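Side-chain contact in homoprotocatechuate 2,3-dioxygenase (Brevibacterium fuscum, PDB 4Z6M), which uses an iron(II) ion held by a facial triad of two histidines and one carboxylate to activate oxygen and cleave the aromatic ring of homoprotocatechuate: residues 92-97 / 167-172. The protein carries 1 engineered substitution. Sequence-based numbering, arbitrary orientation.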
loop_
_atom_site.group_PDB
_atom_site.type_symbol
_atom_site.label_atom_id
_atom_site.label_comp_id
_atom_site.label_asym_id
_atom_site.label_seq_id
_atom_site.Cartn_x
_atom_site.Cartn_y
_atom_site.Cartn_z
ATOM N N ALA A 92 -3.461 -41.347 21.684
ATOM C CA ALA A 92 -4.613 -42.024 22.297
ATOM C C ALA A 92 -5.909 -41.741 21.540
ATOM O O ALA A 92 -6.746 -42.621 21.368
ATOM C CB ALA A 92 -4.772 -41.608 23.760
ATOM N N TYR A 93 -6.059 -40.508 21.085
ATOM C CA TYR A 93 -7.265 -40.086 20.375
ATOM C C TYR A 93 -7.403 -40.838 19.050
ATOM O O TYR A 93 -8.451 -41.430 18.760
ATOM C CB TYR A 93 -7.199 -38.584 20.150
ATOM C CG TYR A 93 -8.468 -37.932 19.657
ATOM C CD1 TYR A 93 -9.399 -37.440 20.560
ATOM C CD2 TYR A 93 -8.687 -37.708 18.299
ATOM C CE1 TYR A 93 -10.539 -36.780 20.139
ATOM C CE2 TYR A 93 -9.847 -37.076 17.867
ATOM C CZ TYR A 93 -10.755 -36.597 18.789
ATOM O OH TYR A 93 -11.892 -35.940 18.379
ATOM N N TYR A 94 -6.336 -40.859 18.263
ATOM C CA TYR A 94 -6.382 -41.521 16.973
ATOM C C TYR A 94 -6.406 -43.051 17.081
ATOM O O TYR A 94 -7.007 -43.710 16.241
ATOM C CB TYR A 94 -5.263 -41.027 16.055
ATOM C CG TYR A 94 -5.620 -39.679 15.431
ATOM C CD1 TYR A 94 -6.451 -39.618 14.319
ATOM C CD2 TYR A 94 -5.204 -38.476 16.006
ATOM C CE1 TYR A 94 -6.813 -38.404 13.764
ATOM C CE2 TYR A 94 -5.562 -37.264 15.458
ATOM C CZ TYR A 94 -6.350 -37.230 14.340
ATOM O OH TYR A 94 -6.676 -36.005 13.816
ATOM N N GLN A 95 -5.799 -43.600 18.132
ATOM C CA GLN A 95 -5.922 -45.034 18.386
ATOM C C GLN A 95 -7.367 -45.394 18.715
ATOM O O GLN A 95 -7.880 -46.404 18.232
ATOM C CB GLN A 95 -4.934 -45.490 19.458
ATOM C CG GLN A 95 -3.531 -45.550 18.873
ATOM C CD GLN A 95 -2.447 -45.872 19.890
ATOM O OE1 GLN A 95 -2.628 -45.715 21.107
ATOM N NE2 GLN A 95 -1.297 -46.308 19.388
ATOM N N GLU A 96 -8.048 -44.541 19.481
ATOM C CA GLU A 96 -9.460 -44.779 19.754
ATOM C C GLU A 96 -10.331 -44.697 18.501
ATOM O O GLU A 96 -11.294 -45.458 18.368
ATOM C CB GLU A 96 -9.993 -43.865 20.847
ATOM C CG GLU A 96 -11.406 -44.263 21.257
ATOM C CD GLU A 96 -11.976 -43.464 22.399
ATOM O OE1 GLU A 96 -11.197 -42.837 23.158
ATOM O OE2 GLU A 96 -13.234 -43.482 22.527
ATOM N N LEU A 97 -9.986 -43.798 17.576
ATOM C CA LEU A 97 -10.640 -43.750 16.259
ATOM C C LEU A 97 -10.316 -44.912 15.319
ATOM O O LEU A 97 -10.895 -45.010 14.237
ATOM C CB LEU A 97 -10.283 -42.447 15.536
ATOM C CG LEU A 97 -10.833 -41.152 16.140
ATOM C CD1 LEU A 97 -10.214 -39.936 15.462
ATOM C CD2 LEU A 97 -12.355 -41.127 16.057
ATOM N N ARG A 167 -16.304 -32.359 8.586
ATOM C CA ARG A 167 -16.534 -31.244 9.506
ATOM C C ARG A 167 -16.780 -31.709 10.939
ATOM O O ARG A 167 -16.190 -31.178 11.867
ATOM C CB ARG A 167 -17.694 -30.375 9.017
ATOM C CG ARG A 167 -18.153 -29.316 10.003
ATOM C CD ARG A 167 -19.479 -28.796 9.512
ATOM N NE ARG A 167 -20.005 -27.715 10.327
ATOM C CZ ARG A 167 -20.645 -26.664 9.804
ATOM N NH1 ARG A 167 -20.797 -26.547 8.477
ATOM N NH2 ARG A 167 -21.088 -25.720 10.590
ATOM N N LYS A 168 -17.649 -32.695 11.116
ATOM C CA LYS A 168 -17.940 -33.218 12.449
ATOM C C LYS A 168 -16.676 -33.755 13.129
ATOM O O LYS A 168 -16.421 -33.467 14.307
ATOM C CB LYS A 168 -19.016 -34.291 12.359
ATOM C CG LYS A 168 -19.579 -34.676 13.707
ATOM C CD LYS A 168 -18.880 -35.862 14.314
ATOM C CE LYS A 168 -19.790 -36.553 15.315
ATOM N NZ LYS A 168 -18.957 -37.393 16.197
ATOM N N TYR A 169 -15.876 -34.496 12.376
ATOM C CA TYR A 169 -14.627 -35.051 12.888
ATOM C C TYR A 169 -13.659 -33.942 13.327
ATOM O O TYR A 169 -13.098 -33.996 14.410
ATOM C CB TYR A 169 -14.018 -36.007 11.859
ATOM C CG TYR A 169 -12.501 -36.038 11.807
ATOM C CD1 TYR A 169 -11.753 -36.610 12.827
ATOM C CD2 TYR A 169 -11.832 -35.486 10.740
ATOM C CE1 TYR A 169 -10.370 -36.633 12.783
ATOM C CE2 TYR A 169 -10.442 -35.498 10.683
ATOM C CZ TYR A 169 -9.731 -36.078 11.700
ATOM O OH TYR A 169 -8.366 -36.102 11.645
ATOM N N LEU A 170 -13.515 -32.910 12.497
ATOM C CA LEU A 170 -12.622 -31.797 12.838
ATOM C C LEU A 170 -13.156 -30.988 14.000
ATOM O O LEU A 170 -12.372 -30.504 14.810
ATOM C CB LEU A 170 -12.328 -30.919 11.619
ATOM C CG LEU A 170 -11.439 -31.568 10.548
ATOM C CD1 LEU A 170 -11.354 -30.687 9.321
ATOM C CD2 LEU A 170 -10.041 -31.898 11.045
ATOM N N GLU A 171 -14.481 -30.864 14.129
ATOM C CA GLU A 171 -15.031 -30.193 15.300
ATOM C C GLU A 171 -14.752 -30.947 16.591
ATOM O O GLU A 171 -14.395 -30.344 17.610
ATOM C CB GLU A 171 -16.536 -29.963 15.125
ATOM C CG GLU A 171 -16.868 -28.894 14.101
ATOM C CD GLU A 171 -18.360 -28.775 13.871
ATOM O OE1 GLU A 171 -19.068 -29.813 13.868
ATOM O OE2 GLU A 171 -18.821 -27.648 13.722
ATOM N N ASP A 172 -14.891 -32.267 16.543
ATOM C CA ASP A 172 -14.596 -33.086 17.722
ATOM C C ASP A 172 -13.130 -32.928 18.104
ATOM O O ASP A 172 -12.767 -32.930 19.272
ATOM C CB ASP A 172 -14.903 -34.563 17.429
ATOM C CG ASP A 172 -16.404 -34.877 17.426
ATOM O OD1 ASP A 172 -17.208 -34.087 17.939
ATOM O OD2 ASP A 172 -16.768 -35.952 16.911
HETATM O O HOH W 1 -12.422 -36.296 15.884
#
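Tyr93 and Asp172 meet where two helices, with Leu97 CA and Tyr169 CA 10.1 Å apart, are bridged by long aromatic side chains, an example of tyrosines that span, with one water, the gap between two helices. Tyr93 extends its ring across this gap because chi1, -169°, places CG opposite the main-chain nitrogen, and its OH arrives 3.4 Å from Asp172 CB. A water lying in the plane of this ring extends the span: it is 2.6 Å from Tyr93 OH and donates a hydrogen bond to Tyr169 O, 2.8 Å away, so that the phenol is tied through solvent to the backbone of the opposite helix. Within the helix of Asp172, Lys168 NZ donates a 2.7 Å hydrogen bond, part of a salt bridge, to the syn lone pair of Asp172 OD2, and it also bonds to Ile5 O.

Tyr94 makes the direct link. Its OH donates to Tyr169 OH over 2.8 Å, each oxygen lying near the plane of the other ring, at its edge, while the two side chains cross at about a right angle. Tyr169 OH in turn hydrogen-bonds Asp120 OD2, which joins the two buried phenols to a carboxylate. Apolar contact backs the bond, with Tyr94 CE1 4.1 Å from Tyr169 CE1, and Tyr93 CD2 lies over one face of the Tyr94 ring, offset toward its rim. At the end of the segment Leu97 adds its CD1 methyl, 4.3 Å from Tyr169 CE1.

The two helices, 84-96 and 163-172, belong to successive glyoxalase/dioxygenase-family regions, so the contact joins these two parts of the chain. Tyr126 of strand 125-129 packs against both Tyr94 and Tyr169, Pro8 and Lys7 of the N-terminal arm touch Tyr93 and Asp172, and Leu170 reaches on to strand 202-206.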